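Local coordinates for gene 2 protein (Enterobacteria phage Sf6, PDB 5C12) that forms, in this chain, the metal-binding nuclease domain of the large terminase subunit, which probably cuts viral DNA during its packaging, at residues Val47-Asp52 against Ile94-Asp99; Lys61-Arg66 against Arg73-Leu78. The protein carries 1 engineered substitution. All blocks are in the same frame, centred on the assembly; numbering follows the deposited sequence.

Interaction 1: residues Val47-Asp52 against Ile94-Asp99; sequences VVSAHD and IEDGAD. With MG (magnesium ion), chain C.
V47 and D99 are joined by two hydrogen bonds at the start of strand 47-52. V47 N donates to D99 OD2 at 2.9 Å in a nearly straight bond (172°) that uses the anti lone pair of the carboxylate, and D99 N returns a 2.8 Å bond to V47 O. The carboxylate reaches V47 N because D99 CG lies beside its own backbone N, chi1 -63°.

Van der Waals packing comes next. V47 CG1 rests against the backbone of the turn, 3.6 Å from A98 CA and equally close to D96 O, while V47 CB lies 3.6 Å from G97 O. Further along, S49 OG lies 3.6 Å from A98 CB; its polar partners are the hydroxyls of Y63 and S65. The turn itself is a Schellman motif that ends helix 82-95, with G97 at positive phi.

At the far end of the strand D52 OD2 binds magnesium at 2.0 Å, in a shell completed by four waters and D252; D52 OD1 accepts a bond from one of those waters.

The contact thus ties the end of helix 82-95 to strand 47-52 just before strand 100-104, which hydrogen-bonds to V47 and S49 on one side while strand 61-67 lies on the other.

Interaction 2: residues Lys61-Arg66 against Arg73-Leu78; sequences KGYASR and RIAEGL
K61-S65 and R73-G77 run antiparallel in the beta hairpin 61-67/70-77, their axes 4.6 Å apart at closest approach and 158° between directions, with hydrogen-bonded pairs K61-G77, Y63-A75 and S65-R73 alternating with the non-hydrogen-bonded pairs G62-E76 and A64-I74. Of the six backbone bonds only R73 N to S65 O is weak, at 3.4 Å. CA-H...O contacts from A64, I74 and E76 supplement the ladder.

Y63, A75 and R73 share one face. With Y63 CG anti to the backbone N (chi1 173°), the ring crosses the R73 side chain at a slant, and its CE1 meets R73 CD at 3.6 Å. Y63 CE1 also lies at the edge of the guanidinium, near its plane, the two flat groups inclined at 60°. A75 CB approaches Y63 CB at 4.3 Å, and W88 of helix 82-95 packs on both residues. On the other face I74 CD1 touches A64 CB at 3.7 Å, beneath helix 249-256. At the end of the ladder a water bridges K61 NZ and G77 O; the carbonyls of G57, D59 and M80 also hold the ammonium.

Carbon thus packs on carbon within the hairpin, while D96 takes up the R73 charge and the Y63 hydroxyl, which also bonds S49 OG; this probably fixes both polar ends.

How the interactions relate
The centres of the two interactions lie 10 Å apart, and interaction 2 is nested along the chain inside the loop closed by interaction 1: strand 47-52 comes first, then the hairpin 61-67/70-77, then helix 82-95 and its terminal turn. The three strands are consecutive in one mixed sheet, with 61-67 in the middle. D96 couples the contacts directly, with OD2 2.6 Å from Y63 OH in a probable hydrogen bond and OD1 2.7 Å from R73 NH2. The end of the helix is thereby fixed to the hairpin as well as to the first strand. At the other end of strand 47-52, D52, close to G62, supplies one magnesium ligand, and helix 249-256 supplies the other protein ligand, D252.

Interaction 1: residues Val47-Asp52 against Ile94-Asp99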
loop_
_atom_site.group_PDB
_atom_site.type_symbol
_atom_site.label_atom_id
_atom_site.label_comp_id
_atom_site.label_asym_id
_atom_site.label_seq_id
_atom_site.Cartn_x
_atom_site.Cartn_y
_atom_site.Cartn_z
ATOM N N VAL A 47 11.286 7.439 -3.869
ATOM C CA VAL A 47 10.179 7.764 -2.999
ATOM C C VAL A 47 8.894 7.480 -3.760
ATOM O O VAL A 47 8.698 7.989 -4.864
ATOM C CB VAL A 47 10.227 9.208 -2.498
ATOM C CG1 VAL A 47 8.976 9.530 -1.690
ATOM C CG2 VAL A 47 11.479 9.424 -1.651
ATOM N N VAL A 48 8.052 6.629 -3.183
ATOM C CA VAL A 48 6.791 6.202 -3.755
ATOM C C VAL A 48 5.647 6.573 -2.834
ATOM O O VAL A 48 5.654 6.230 -1.653
ATOM C CB VAL A 48 6.746 4.676 -4.019
ATOM C CG1 VAL A 48 5.476 4.303 -4.800
ATOM C CG2 VAL A 48 7.982 4.200 -4.771
ATOM N N SER A 49 4.645 7.236 -3.385
ATOM C CA SER A 49 3.492 7.715 -2.635
ATOM C C SER A 49 2.240 7.215 -3.310
ATOM O O SER A 49 2.215 7.045 -4.537
ATOM C CB SER A 49 3.438 9.245 -2.620
ATOM O OG SER A 49 4.526 9.823 -1.926
ATOM N N ALA A 50 1.191 6.978 -2.546
ATOM C CA ALA A 50 -0.063 6.532 -3.119
ATOM C C ALA A 50 -1.248 7.056 -2.339
ATOM O O ALA A 50 -1.163 7.355 -1.143
ATOM C CB ALA A 50 -0.118 4.989 -3.234
ATOM N N HIS A 51 -2.368 7.189 -3.041
ATOM C CA HIS A 51 -3.578 7.794 -2.529
ATOM C C HIS A 51 -4.787 6.923 -2.775
ATOM O O HIS A 51 -5.034 6.455 -3.896
ATOM C CB HIS A 51 -3.785 9.145 -3.237
ATOM C CG HIS A 51 -5.108 9.814 -2.977
ATOM N ND1 HIS A 51 -5.611 10.026 -1.713
ATOM C CD2 HIS A 51 -5.987 10.394 -3.833
ATOM C CE1 HIS A 51 -6.769 10.667 -1.801
ATOM N NE2 HIS A 51 -7.013 10.906 -3.080
ATOM N N ASP A 52 -5.574 6.741 -1.723
ATOM C CA ASP A 52 -6.851 6.068 -1.795
ATOM C C ASP A 52 -7.929 7.118 -1.616
ATOM O O ASP A 52 -8.075 7.705 -0.546
ATOM C CB ASP A 52 -6.977 5.013 -0.703
ATOM C CG ASP A 52 -8.309 4.318 -0.747
ATOM O OD1 ASP A 52 -9.287 4.956 -1.193
ATOM O OD2 ASP A 52 -8.384 3.139 -0.367
ATOM N N ILE A 94 4.271 15.928 -3.308
ATOM C CA ILE A 94 5.260 16.951 -3.537
ATOM C C ILE A 94 6.099 17.215 -2.280
ATOM O O ILE A 94 7.332 17.270 -2.352
ATOM C CB ILE A 94 4.577 18.225 -4.054
ATOM C CG1 ILE A 94 4.032 17.955 -5.455
ATOM C CG2 ILE A 94 5.548 19.415 -4.060
ATOM C CD1 ILE A 94 3.019 18.973 -5.883
ATOM N N GLU A 95 5.441 17.370 -1.136
ATOM C CA GLU A 95 6.130 17.630 0.128
ATOM C C GLU A 95 7.108 16.498 0.470
ATOM O O GLU A 95 8.196 16.745 1.015
ATOM C CB GLU A 95 5.092 17.810 1.233
ATOM C CG GLU A 95 5.660 18.166 2.584
ATOM C CD GLU A 95 4.586 18.471 3.620
ATOM O OE1 GLU A 95 3.383 18.417 3.285
ATOM O OE2 GLU A 95 4.945 18.768 4.776
ATOM N N ASP A 96 6.733 15.274 0.110
ATOM C CA ASP A 96 7.519 14.094 0.417
ATOM C C ASP A 96 8.620 13.813 -0.603
ATOM O O ASP A 96 9.388 12.865 -0.431
ATOM C CB ASP A 96 6.614 12.862 0.522
ATOM C CG ASP A 96 5.817 12.833 1.819
ATOM O OD1 ASP A 96 6.260 13.478 2.791
ATOM O OD2 ASP A 96 4.739 12.198 1.851
ATOM N N GLY A 97 8.698 14.613 -1.654
ATOM C CA GLY A 97 9.717 14.431 -2.678
ATOM C C GLY A 97 9.507 13.152 -3.470
ATOM O O GLY A 97 10.464 12.481 -3.856
ATOM N N ALA A 98 8.246 12.800 -3.704
ATOM C CA ALA A 98 7.927 11.596 -4.443
ATOM C C ALA A 98 8.529 11.589 -5.833
ATOM O O ALA A 98 8.534 12.604 -6.526
ATOM C CB ALA A 98 6.419 11.385 -4.530
ATOM N N ASP A 99 9.005 10.416 -6.234
ATOM C CA ASP A 99 9.383 10.148 -7.614
ATOM C C ASP A 99 8.206 9.562 -8.371
ATOM O O ASP A 99 8.070 9.766 -9.568
ATOM C CB ASP A 99 10.564 9.170 -7.644
ATOM C CG ASP A 99 11.792 9.742 -6.982
ATOM O OD1 ASP A 99 12.312 10.760 -7.464
ATOM O OD2 ASP A 99 12.245 9.197 -5.955
HETATM MG MG MG C . -9.705 1.664 -0.797
HETATM O O HOH W 1 -10.914 2.841 -1.668
HETATM O O HOH W 2 -8.735 1.109 -2.655
HETATM O O HOH W 3 -10.557 2.046 1.060
HETATM O O HOH W 4 -11.156 0.246 -1.193
#

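Interaction 2: residues Lys61-Arg66 against Arg73-Leu78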
loop_
_atom_site.group_PDB
_atom_site.type_symbol
_atom_site.label_atom_id
_atom_site.label_comp_id
_atom_site.label_asym_id
_atom_site.label_seq_id
_atom_site.Cartn_x
_atom_site.Cartn_y
_atom_site.Cartn_z
ATOM N N LYS A 61 -10.126 9.469 3.431
ATOM C CA LYS A 61 -9.187 9.108 2.392
ATOM C C LYS A 61 -7.830 8.707 2.958
ATOM O O LYS A 61 -7.514 9.002 4.108
ATOM C CB LYS A 61 -9.009 10.284 1.448
ATOM C CG LYS A 61 -10.322 10.679 0.759
ATOM C CD LYS A 61 -10.304 12.049 0.155
ATOM C CE LYS A 61 -11.561 12.264 -0.654
ATOM N NZ LYS A 61 -12.792 12.096 0.157
ATOM N N GLY A 62 -7.013 8.063 2.140
ATOM C CA GLY A 62 -5.726 7.591 2.606
ATOM C C GLY A 62 -4.567 8.052 1.755
ATOM O O GLY A 62 -4.719 8.271 0.533
ATOM N N TYR A 63 -3.421 8.217 2.393
ATOM C CA TYR A 63 -2.157 8.484 1.733
ATOM C C TYR A 63 -1.047 7.744 2.442
ATOM O O TYR A 63 -1.042 7.641 3.658
ATOM C CB TYR A 63 -1.868 9.976 1.751
ATOM C CG TYR A 63 -0.503 10.382 1.255
ATOM C CD1 TYR A 63 0.596 10.358 2.080
ATOM C CD2 TYR A 63 -0.312 10.783 -0.050
ATOM C CE1 TYR A 63 1.843 10.729 1.633
ATOM C CE2 TYR A 63 0.915 11.153 -0.501
ATOM C CZ TYR A 63 1.994 11.124 0.324
ATOM O OH TYR A 63 3.222 11.544 -0.155
ATOM N N ALA A 64 -0.100 7.249 1.672
ATOM C CA ALA A 64 1.072 6.592 2.233
ATOM C C ALA A 64 2.274 6.945 1.401
ATOM O O ALA A 64 2.145 7.149 0.197
ATOM C CB ALA A 64 0.877 5.095 2.273
ATOM N N SER A 65 3.444 7.037 2.022
ATOM C CA SER A 65 4.660 7.257 1.270
ATOM C C SER A 65 5.807 6.493 1.891
ATOM O O SER A 65 5.886 6.371 3.118
ATOM C CB SER A 65 5.003 8.742 1.228
ATOM O OG SER A 65 6.112 8.978 0.388
ATOM N N ARG A 66 6.698 5.997 1.041
ATOM C CA ARG A 66 7.915 5.355 1.510
ATOM C C ARG A 66 9.107 5.833 0.718
ATOM O O ARG A 66 8.983 6.228 -0.455
ATOM C CB ARG A 66 7.782 3.841 1.372
ATOM C CG ARG A 66 7.698 3.313 -0.048
ATOM C CD ARG A 66 7.413 1.827 -0.091
ATOM N NE ARG A 66 7.205 1.315 -1.449
ATOM C CZ ARG A 66 8.120 0.726 -2.204
ATOM N NH1 ARG A 66 9.370 0.550 -1.780
ATOM N NH2 ARG A 66 7.779 0.268 -3.397
ATOM N N ARG A 73 5.355 8.308 5.840
ATOM C CA ARG A 73 4.118 9.031 6.089
ATOM C C ARG A 73 2.915 8.149 5.879
ATOM O O ARG A 73 2.844 7.391 4.902
ATOM C CB ARG A 73 3.975 10.288 5.200
ATOM C CG ARG A 73 2.865 11.220 5.675
ATOM C CD ARG A 73 2.546 12.352 4.742
ATOM N NE ARG A 73 3.705 13.183 4.459
ATOM C CZ ARG A 73 4.059 14.250 5.158
ATOM N NH1 ARG A 73 3.363 14.614 6.219
ATOM N NH2 ARG A 73 5.120 14.948 4.795
ATOM N N ILE A 74 1.984 8.236 6.816
ATOM C CA ILE A 74 0.645 7.654 6.705
ATOM C C ILE A 74 -0.362 8.705 7.127
ATOM O O ILE A 74 -0.341 9.203 8.267
ATOM C CB ILE A 74 0.476 6.412 7.625
ATOM C CG1 ILE A 74 1.468 5.284 7.274
ATOM C CG2 ILE A 74 -0.953 5.945 7.624
ATOM C CD1 ILE A 74 1.262 4.571 5.941
ATOM N N ALA A 75 -1.230 9.121 6.212
ATOM C CA ALA A 75 -2.081 10.264 6.469
ATOM C C ALA A 75 -3.500 9.965 6.073
ATOM O O ALA A 75 -3.746 9.256 5.110
ATOM C CB ALA A 75 -1.585 11.519 5.703
ATOM N N GLU A 76 -4.421 10.531 6.829
ATOM C CA GLU A 76 -5.853 10.441 6.565
ATOM C C GLU A 76 -6.364 11.800 6.075
ATOM O O GLU A 76 -5.953 12.870 6.557
ATOM C CB GLU A 76 -6.601 9.976 7.825
ATOM C CG GLU A 76 -6.428 10.901 9.042
ATOM C CD GLU A 76 -7.070 10.394 10.337
ATOM O OE1 GLU A 76 -7.516 9.226 10.379
ATOM O OE2 GLU A 76 -7.136 11.197 11.294
ATOM N N GLY A 77 -7.264 11.752 5.103
ATOM C CA GLY A 77 -7.812 12.951 4.509
ATOM C C GLY A 77 -9.292 13.029 4.792
ATOM O O GLY A 77 -10.074 12.217 4.291
ATOM N N LEU A 78 -9.671 13.987 5.635
ATOM C CA LEU A 78 -11.000 14.044 6.199
ATOM C C LEU A 78 -11.824 15.211 5.664
ATOM O O LEU A 78 -11.299 16.302 5.454
ATOM C CB LEU A 78 -10.871 14.170 7.719
ATOM C CG LEU A 78 -9.976 13.108 8.374
ATOM C CD1 LEU A 78 -9.938 13.381 9.868
ATOM C CD2 LEU A 78 -10.483 11.699 8.052
HETATM O O HOH W 5 -12.470 12.955 2.962
#